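Local coordinates for putative polyprenyl synthetase (Streptomyces coelicolor, PDB 3NF2), which probably joins isoprenoid diphosphates into longer polyprenyl chains, as a magnesium-dependent prenyltransferase of the FPP/GGPP synthase family, at residues Glu210-His215 with Asp330-Leu335; Ala206-Lys211 with Asp320-Pro325. One frame throughout, in Å; residues are numbered along the deposited sequence.

Interaction 1: residues Glu210-His215 with Asp330-Leu335; sequences EKYGYH and DRFTAL
The phenol of Tyr212 reaches from helix 203-230 to helix 326-339 and gives its proton to a main-chain carbonyl, Tyr212 OH lying 2.8 Å from Phe332 O. The hydroxyl comes in from the side of the acceptor, with a C=O...OH angle of 126°, and is tilted out of the carbonyl plane. This is the one hydrogen bond between the segments, and it ties the end of a buried, otherwise apolar side chain to the backbone of helix 326-339.

The two rings form an offset edge-to-face pair, with Phe332 giving its edge to Tyr212. Their centroids are 5.3 Å apart and their planes stand at 84°. Closest is Phe332 CD2, 3.4 Å from Tyr212 CE1, and the same carbon is 3.6 Å from Tyr212 CZ. Tyr212 OH lies at the edge of the Phe332 ring, in its plane. The ring of Tyr212 is carried across because its CG is anti to the backbone N (chi1 157°).

In this largely helical isoprenoid synthase fold, the pair joins the long helix 203-230 to the C-terminal helix 326-339, whose backbones keep Tyr212 CA and Phe332 CA 9.3 Å apart. A phenylalanine in place of Tyr212 would probably leave Phe332 O without its hydroxyl donor and set the ring free of that anchor.

Leu335 CB makes a loose approach to the hydroxyl, 4.3 Å from Tyr212 OH. Apolar contacts fill in around the rings: Leu319 of helix 300-319 touches both aromatic side chains, and Leu61 and Leu64 of helix 57-67 pack on Phe332.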
ATOM      1  N   GLU A 210      22.989  -7.428   0.252  1.00 54.04           N
ATOM      2  CA  GLU A 210      21.816  -7.465   1.107  1.00 55.89           C
ATOM      3  C   GLU A 210      22.205  -7.852   2.541  1.00 55.73           C
ATOM      4  O   GLU A 210      21.771  -7.214   3.505  1.00 54.77           O
ATOM      5  CB  GLU A 210      20.829  -8.467   0.512  1.00 58.72           C
ATOM      6  CG  GLU A 210      19.414  -8.405   1.009  1.00 70.14           C
ATOM      7  CD  GLU A 210      18.481  -9.237   0.154  1.00 81.12           C
ATOM      8  OE1 GLU A 210      18.143 -10.370   0.564  1.00 78.49           O
ATOM      9  OE2 GLU A 210      18.099  -8.760  -0.940  1.00 89.35           O
ATOM     10  N   LYS A 211      23.051  -8.875   2.674  1.00 56.74           N
ATOM     11  CA  LYS A 211      23.560  -9.305   3.983  1.00 54.61           C
ATOM     12  C   LYS A 211      24.371  -8.203   4.678  1.00 55.13           C
ATOM     13  O   LYS A 211      24.248  -7.999   5.885  1.00 53.82           O
ATOM     14  CB  LYS A 211      24.361 -10.601   3.856  1.00 57.36           C
ATOM     15  CG  LYS A 211      23.469 -11.834   3.666  1.00 72.05           C
ATOM     16  CD  LYS A 211      24.209 -13.028   3.053  1.00 77.60           C
ATOM     17  CE  LYS A 211      23.265 -14.220   2.873  1.00 75.25           C
ATOM     18  NZ  LYS A 211      23.754 -15.218   1.874  1.00 72.32           N
ATOM     19  N   TYR A 212      25.162  -7.473   3.902  1.00 48.75           N
ATOM     20  CA  TYR A 212      25.847  -6.298   4.411  1.00 47.47           C
ATOM     21  C   TYR A 212      24.848  -5.265   4.940  1.00 50.22           C
ATOM     22  O   TYR A 212      25.020  -4.730   6.039  1.00 48.33           O
ATOM     23  CB  TYR A 212      26.738  -5.688   3.318  1.00 45.27           C
ATOM     24  CG  TYR A 212      27.044  -4.224   3.525  1.00 44.41           C
ATOM     25  CD1 TYR A 212      26.281  -3.238   2.901  1.00 38.65           C
ATOM     26  CD2 TYR A 212      28.086  -3.822   4.352  1.00 42.37           C
ATOM     27  CE1 TYR A 212      26.538  -1.886   3.117  1.00 41.91           C
ATOM     28  CE2 TYR A 212      28.367  -2.467   4.562  1.00 40.29           C
ATOM     29  CZ  TYR A 212      27.591  -1.503   3.936  1.00 43.82           C
ATOM     30  OH  TYR A 212      27.859  -0.155   4.135  1.00 40.06           O
ATOM     31  N   GLY A 213      23.805  -4.992   4.154  1.00 46.92           N
ATOM     32  CA  GLY A 213      22.896  -3.896   4.454  1.00 43.85           C
ATOM     33  C   GLY A 213      22.007  -4.197   5.634  1.00 42.01           C
ATOM     34  O   GLY A 213      21.778  -3.331   6.477  1.00 45.79           O
ATOM     35  N   TYR A 214      21.509  -5.431   5.673  1.00 39.32           N
ATOM     36  CA  TYR A 214      20.710  -5.954   6.782  1.00 46.48           C
ATOM     37  C   TYR A 214      21.431  -5.842   8.112  1.00 46.24           C
ATOM     38  O   TYR A 214      20.888  -5.291   9.070  1.00 51.26           O
ATOM     39  CB  TYR A 214      20.325  -7.410   6.520  1.00 45.86           C
ATOM     40  CG  TYR A 214      19.251  -7.948   7.436  1.00 56.52           C
ATOM     41  CD1 TYR A 214      19.583  -8.687   8.575  1.00 64.77           C
ATOM     42  CD2 TYR A 214      17.902  -7.732   7.161  1.00 59.23           C
ATOM     43  CE1 TYR A 214      18.599  -9.186   9.421  1.00 63.86           C
ATOM     44  CE2 TYR A 214      16.908  -8.228   8.004  1.00 60.27           C
ATOM     45  CZ  TYR A 214      17.264  -8.954   9.129  1.00 62.33           C
ATOM     46  OH  TYR A 214      16.289  -9.454   9.959  1.00 69.76           O
ATOM     47  N   HIS A 215      22.661  -6.347   8.164  1.00 46.33           N
ATOM     48  CA  HIS A 215      23.443  -6.318   9.397  1.00 44.76           C
ATOM     49  C   HIS A 215      23.916  -4.920   9.758  1.00 42.68           C
ATOM     50  O   HIS A 215      24.020  -4.583  10.940  1.00 50.00           O
ATOM     51  CB  HIS A 215      24.573  -7.347   9.361  1.00 44.83           C
ATOM     52  CG  HIS A 215      24.080  -8.756   9.447  1.00 40.62           C
ATOM     53  ND1 HIS A 215      23.688  -9.334  10.636  1.00 39.50           N
ATOM     54  CD2 HIS A 215      23.873  -9.691   8.489  1.00 41.94           C
ATOM     55  CE1 HIS A 215      23.275 -10.571  10.408  1.00 48.01           C
ATOM     56  NE2 HIS A 215      23.382 -10.814   9.114  1.00 40.00           N
ATOM     57  N   ASP A 330      35.778   0.645   0.064  1.00 70.88           N
ATOM     58  CA  ASP A 330      36.209   1.643   1.048  1.00 70.28           C
ATOM     59  C   ASP A 330      35.076   2.595   1.428  1.00 68.59           C
ATOM     60  O   ASP A 330      34.932   2.976   2.595  1.00 62.42           O
ATOM     61  CB  ASP A 330      37.399   2.456   0.512  1.00 72.23           C
ATOM     62  CG  ASP A 330      38.758   1.826   0.844  1.00 76.06           C
ATOM     63  OD1 ASP A 330      39.740   2.592   0.984  1.00 70.22           O
ATOM     64  OD2 ASP A 330      38.850   0.581   0.969  1.00 73.33           O
ATOM     65  N   ARG A 331      34.277   2.973   0.433  1.00 68.14           N
ATOM     66  CA  ARG A 331      33.148   3.870   0.648  1.00 68.26           C
ATOM     67  C   ARG A 331      32.034   3.187   1.456  1.00 64.52           C
ATOM     68  O   ARG A 331      31.452   3.796   2.358  1.00 58.33           O
ATOM     69  CB  ARG A 331      32.641   4.422  -0.689  1.00 69.74           C
ATOM     70  CG  ARG A 331      33.425   5.637  -1.180  1.00 76.61           C
ATOM     71  CD  ARG A 331      33.084   6.005  -2.617  1.00 87.47           C
ATOM     72  NE  ARG A 331      33.390   7.410  -2.899  1.00 96.93           N
ATOM     73  CZ  ARG A 331      33.165   8.018  -4.063  1.00 97.46           C
ATOM     74  NH1 ARG A 331      33.473   9.302  -4.208  1.00 91.90           N
ATOM     75  NH2 ARG A 331      32.636   7.350  -5.083  1.00 96.69           N
ATOM     76  N   PHE A 332      31.777   1.915   1.154  1.00 61.03           N
ATOM     77  CA  PHE A 332      30.807   1.110   1.897  1.00 62.93           C
ATOM     78  C   PHE A 332      31.234   0.888   3.351  1.00 64.20           C
ATOM     79  O   PHE A 332      30.401   0.891   4.264  1.00 68.42           O
ATOM     80  CB  PHE A 332      30.635  -0.242   1.219  1.00 63.63           C
ATOM     81  CG  PHE A 332      29.539  -0.287   0.197  1.00 64.54           C
ATOM     82  CD1 PHE A 332      29.825  -0.194  -1.154  1.00 55.85           C
ATOM     83  CD2 PHE A 332      28.215  -0.456   0.586  1.00 65.85           C
ATOM     84  CE1 PHE A 332      28.807  -0.254  -2.096  1.00 63.80           C
ATOM     85  CE2 PHE A 332      27.191  -0.523  -0.351  1.00 67.45           C
ATOM     86  CZ  PHE A 332      27.485  -0.420  -1.692  1.00 65.13           C
ATOM     87  N   THR A 333      32.536   0.688   3.546  1.00 60.80           N
ATOM     88  CA  THR A 333      33.148   0.537   4.866  1.00 58.88           C
ATOM     89  C   THR A 333      33.004   1.799   5.728  1.00 57.54           C
ATOM     90  O   THR A 333      32.743   1.703   6.924  1.00 65.50           O
ATOM     91  CB  THR A 333      34.634   0.100   4.716  1.00 62.55           C
ATOM     92  OG1 THR A 333      34.687  -1.266   4.265  1.00 56.05           O
ATOM     93  CG2 THR A 333      35.431   0.247   6.029  1.00 59.35           C
ATOM     94  N   ALA A 334      33.128   2.972   5.117  1.00 52.83           N
ATOM     95  CA  ALA A 334      33.073   4.234   5.854  1.00 58.13           C
ATOM     96  C   ALA A 334      31.666   4.626   6.303  1.00 62.63           C
ATOM     97  O   ALA A 334      31.506   5.297   7.329  1.00 67.63           O
ATOM     98  CB  ALA A 334      33.704   5.357   5.041  1.00 57.98           C
ATOM     99  N   LEU A 335      30.655   4.231   5.530  1.00 64.03           N
ATOM    100  CA  LEU A 335      29.259   4.440   5.919  1.00 63.25           C
ATOM    101  C   LEU A 335      28.932   3.611   7.152  1.00 63.51           C
ATOM    102  O   LEU A 335      28.274   4.094   8.079  1.00 61.37           O
ATOM    103  CB  LEU A 335      28.308   4.083   4.777  1.00 62.78           C
ATOM    104  CG  LEU A 335      28.203   5.113   3.650  1.00 65.82           C
ATOM    105  CD1 LEU A 335      27.556   4.497   2.436  1.00 65.42           C
ATOM    106  CD2 LEU A 335      27.442   6.365   4.084  1.00 59.99           C
TER

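Interaction 2: residues Ala206-Lys211 with Asp320-Pro325; sequences ADTLEK and DAVDMP
An early turn of helix 203-230 runs beside the irregular linker 320-325, and the two backbones come nearest at Thr208 and Val322, whose CA atoms are 6.9 Å apart. The linker connects helices 300-319 and 326-339 of the helical isoprenoid synthase fold. It is extended at Val322, and Pro325 sits at the N-cap position of the helix that follows. Arg329, one turn into that helix, fastens the linker by donating to the carbonyls of Val322 and Met324.

No hydrogen bond spans the two segments; side-chain carbons do the work. Thr208 and Val322 meet tip to tip, with Thr208 CG2 3.7 Å from Val322 CG2, while Val322 CG1 rests 3.8 Å from Thr208 CB. The threonine is split in its roles: OG1 lies beside its own backbone N (chi1 -64°) and bonds back to Arg204 O within the helix, which turns the methyl toward the linker. Ala321 adds its CB, 4.2 Å from that same Thr208 CG2.

Leu209 starts off to one side, packing on Ser193 and Ala196 of helix 173-198, yet its branch still reaches the linker, where Leu209 CD2 lies 4.2 Å from Met324 CE.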
ATOM      1  N   ALA A 206      24.238  -9.760  -5.373  1.00 66.10           N
ATOM      2  CA  ALA A 206      23.216  -8.955  -4.749  1.00 64.93           C
ATOM      3  C   ALA A 206      22.833  -9.394  -3.337  1.00 66.90           C
ATOM      4  O   ALA A 206      22.735  -8.581  -2.443  1.00 61.12           O
ATOM      5  CB  ALA A 206      22.017  -8.904  -5.628  1.00 63.30           C
ATOM      6  N   ASP A 207      22.682 -10.693  -3.135  1.00 65.53           N
ATOM      7  CA  ASP A 207      22.300 -11.219  -1.852  1.00 68.44           C
ATOM      8  C   ASP A 207      23.331 -10.846  -0.856  1.00 67.29           C
ATOM      9  O   ASP A 207      23.020 -10.602   0.281  1.00 71.28           O
ATOM     10  CB  ASP A 207      22.288 -12.722  -1.870  1.00 70.38           C
ATOM     11  CG  ASP A 207      21.323 -13.263  -2.811  1.00 72.45           C
ATOM     12  OD1 ASP A 207      20.688 -12.486  -3.507  1.00 73.14           O
ATOM     13  OD2 ASP A 207      21.177 -14.476  -2.857  1.00 85.59           O
ATOM     14  N   THR A 208      24.575 -10.889  -1.259  1.00 58.58           N
ATOM     15  CA  THR A 208      25.634 -10.606  -0.341  1.00 54.16           C
ATOM     16  C   THR A 208      25.604  -9.178   0.117  1.00 54.15           C
ATOM     17  O   THR A 208      25.796  -8.882   1.255  1.00 56.15           O
ATOM     18  CB  THR A 208      26.973 -11.033  -0.910  1.00 57.51           C
ATOM     19  OG1 THR A 208      26.959 -12.450  -1.067  1.00 52.05           O
ATOM     20  CG2 THR A 208      28.075 -10.665  -0.003  1.00 49.74           C
ATOM     21  N   LEU A 209      25.335  -8.288  -0.794  1.00 54.45           N
ATOM     22  CA  LEU A 209      25.216  -6.860  -0.471  1.00 54.00           C
ATOM     23  C   LEU A 209      24.015  -6.605   0.428  1.00 51.50           C
ATOM     24  O   LEU A 209      24.023  -5.692   1.239  1.00 48.78           O
ATOM     25  CB  LEU A 209      25.075  -6.021  -1.745  1.00 59.65           C
ATOM     26  CG  LEU A 209      26.281  -5.881  -2.676  1.00 59.01           C
ATOM     27  CD1 LEU A 209      25.781  -5.657  -4.082  1.00 64.26           C
ATOM     28  CD2 LEU A 209      27.182  -4.738  -2.240  1.00 53.01           C
ATOM     29  N   GLU A 210      22.989  -7.428   0.252  1.00 54.04           N
ATOM     30  CA  GLU A 210      21.816  -7.465   1.107  1.00 55.89           C
ATOM     31  C   GLU A 210      22.205  -7.852   2.541  1.00 55.73           C
ATOM     32  O   GLU A 210      21.771  -7.214   3.505  1.00 54.77           O
ATOM     33  CB  GLU A 210      20.829  -8.467   0.512  1.00 58.72           C
ATOM     34  CG  GLU A 210      19.414  -8.405   1.009  1.00 70.14           C
ATOM     35  CD  GLU A 210      18.481  -9.237   0.154  1.00 81.12           C
ATOM     36  OE1 GLU A 210      18.143 -10.370   0.564  1.00 78.49           O
ATOM     37  OE2 GLU A 210      18.099  -8.760  -0.940  1.00 89.35           O
ATOM     38  N   LYS A 211      23.051  -8.875   2.674  1.00 56.74           N
ATOM     39  CA  LYS A 211      23.560  -9.305   3.983  1.00 54.61           C
ATOM     40  C   LYS A 211      24.371  -8.203   4.678  1.00 55.13           C
ATOM     41  O   LYS A 211      24.248  -7.999   5.885  1.00 53.82           O
ATOM     42  CB  LYS A 211      24.361 -10.601   3.856  1.00 57.36           C
ATOM     43  CG  LYS A 211      23.469 -11.834   3.666  1.00 72.05           C
ATOM     44  CD  LYS A 211      24.209 -13.028   3.053  1.00 77.60           C
ATOM     45  CE  LYS A 211      23.265 -14.220   2.873  1.00 75.25           C
ATOM     46  NZ  LYS A 211      23.754 -15.218   1.874  1.00 72.32           N
ATOM     47  N   ASP A 320      33.648  -8.216   2.310  1.00 67.94           N
ATOM     48  CA  ASP A 320      34.844  -8.974   1.930  1.00 67.97           C
ATOM     49  C   ASP A 320      34.535 -10.084   0.913  1.00 70.38           C
ATOM     50  O   ASP A 320      35.363 -10.393   0.052  1.00 74.15           O
ATOM     51  CB  ASP A 320      35.502  -9.579   3.180  1.00 63.48           C
ATOM     52  CG  ASP A 320      35.945  -8.519   4.199  1.00 69.21           C
ATOM     53  OD1 ASP A 320      35.885  -7.304   3.884  1.00 56.87           O
ATOM     54  OD2 ASP A 320      36.375  -8.909   5.312  1.00 71.19           O
ATOM     55  N   ALA A 321      33.332 -10.654   1.010  1.00 67.03           N
ATOM     56  CA  ALA A 321      32.895 -11.778   0.176  1.00 68.44           C
ATOM     57  C   ALA A 321      32.542 -11.411  -1.273  1.00 68.51           C
ATOM     58  O   ALA A 321      32.427 -12.297  -2.126  1.00 65.11           O
ATOM     59  CB  ALA A 321      31.714 -12.508   0.845  1.00 64.30           C
ATOM     60  N   VAL A 322      32.360 -10.121  -1.550  1.00 69.88           N
ATOM     61  CA  VAL A 322      31.979  -9.685  -2.899  1.00 73.76           C
ATOM     62  C   VAL A 322      33.074  -8.965  -3.692  1.00 75.16           C
ATOM     63  O   VAL A 322      33.683  -7.993  -3.218  1.00 71.49           O
ATOM     64  CB  VAL A 322      30.665  -8.857  -2.933  1.00 74.79           C
ATOM     65  CG1 VAL A 322      29.503  -9.735  -3.380  1.00 80.43           C
ATOM     66  CG2 VAL A 322      30.381  -8.206  -1.588  1.00 71.80           C
ATOM     67  N   ASP A 323      33.293  -9.469  -4.907  1.00 75.36           N
ATOM     68  CA  ASP A 323      34.218  -8.887  -5.867  1.00 74.35           C
ATOM     69  C   ASP A 323      33.701  -7.523  -6.305  1.00 70.86           C
ATOM     70  O   ASP A 323      32.608  -7.401  -6.857  1.00 71.57           O
ATOM     71  CB  ASP A 323      34.391  -9.819  -7.068  1.00 76.12           C
ATOM     72  CG  ASP A 323      35.617  -9.487  -7.903  1.00 84.60           C
ATOM     73  OD1 ASP A 323      36.478  -8.697  -7.450  1.00 85.54           O
ATOM     74  OD2 ASP A 323      35.717 -10.030  -9.024  1.00 89.79           O
ATOM     75  N   MET A 324      34.511  -6.504  -6.053  1.00 68.46           N
ATOM     76  CA  MET A 324      34.064  -5.126  -6.079  1.00 68.82           C
ATOM     77  C   MET A 324      35.304  -4.244  -6.150  1.00 72.55           C
ATOM     78  O   MET A 324      36.309  -4.553  -5.501  1.00 73.87           O
ATOM     79  CB  MET A 324      33.289  -4.855  -4.785  1.00 67.23           C
ATOM     80  CG  MET A 324      32.908  -3.423  -4.477  1.00 65.53           C
ATOM     81  SD  MET A 324      32.279  -3.282  -2.782  1.00 48.77           S
ATOM     82  CE  MET A 324      31.368  -4.802  -2.632  1.00 39.11           C
ATOM     83  N   PRO A 325      35.254  -3.170  -6.964  1.00 74.38           N
ATOM     84  CA  PRO A 325      36.280  -2.134  -6.964  1.00 76.23           C
ATOM     85  C   PRO A 325      36.569  -1.642  -5.554  1.00 78.31           C
ATOM     86  O   PRO A 325      35.641  -1.358  -4.790  1.00 82.19           O
ATOM     87  CB  PRO A 325      35.647  -1.024  -7.803  1.00 74.89           C
ATOM     88  CG  PRO A 325      34.810  -1.757  -8.786  1.00 76.61           C
ATOM     89  CD  PRO A 325      34.306  -2.994  -8.081  1.00 78.16           C
TER

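In the fold
Well along the chain from the N terminus comes helix 203-230, whose opening turns supply both contacts: residues 206-211 for interaction 2, then 210-215 for interaction 1, with Glu210 and Lys211 shared. More than a hundred residues, mostly helical, follow before the chain returns. Linker 320-325 closes the first loop, and helix 326-339 closes the second a few residues later. Because the partners come back in the order in which they left, the two loops cross. The centres of the two contacts are about 9 Å apart, and the contacts touch where Phe332 CD1 packs 4.3 Å from Met324 SD. Together they hold the C-terminal linker and helix against helix 203-230.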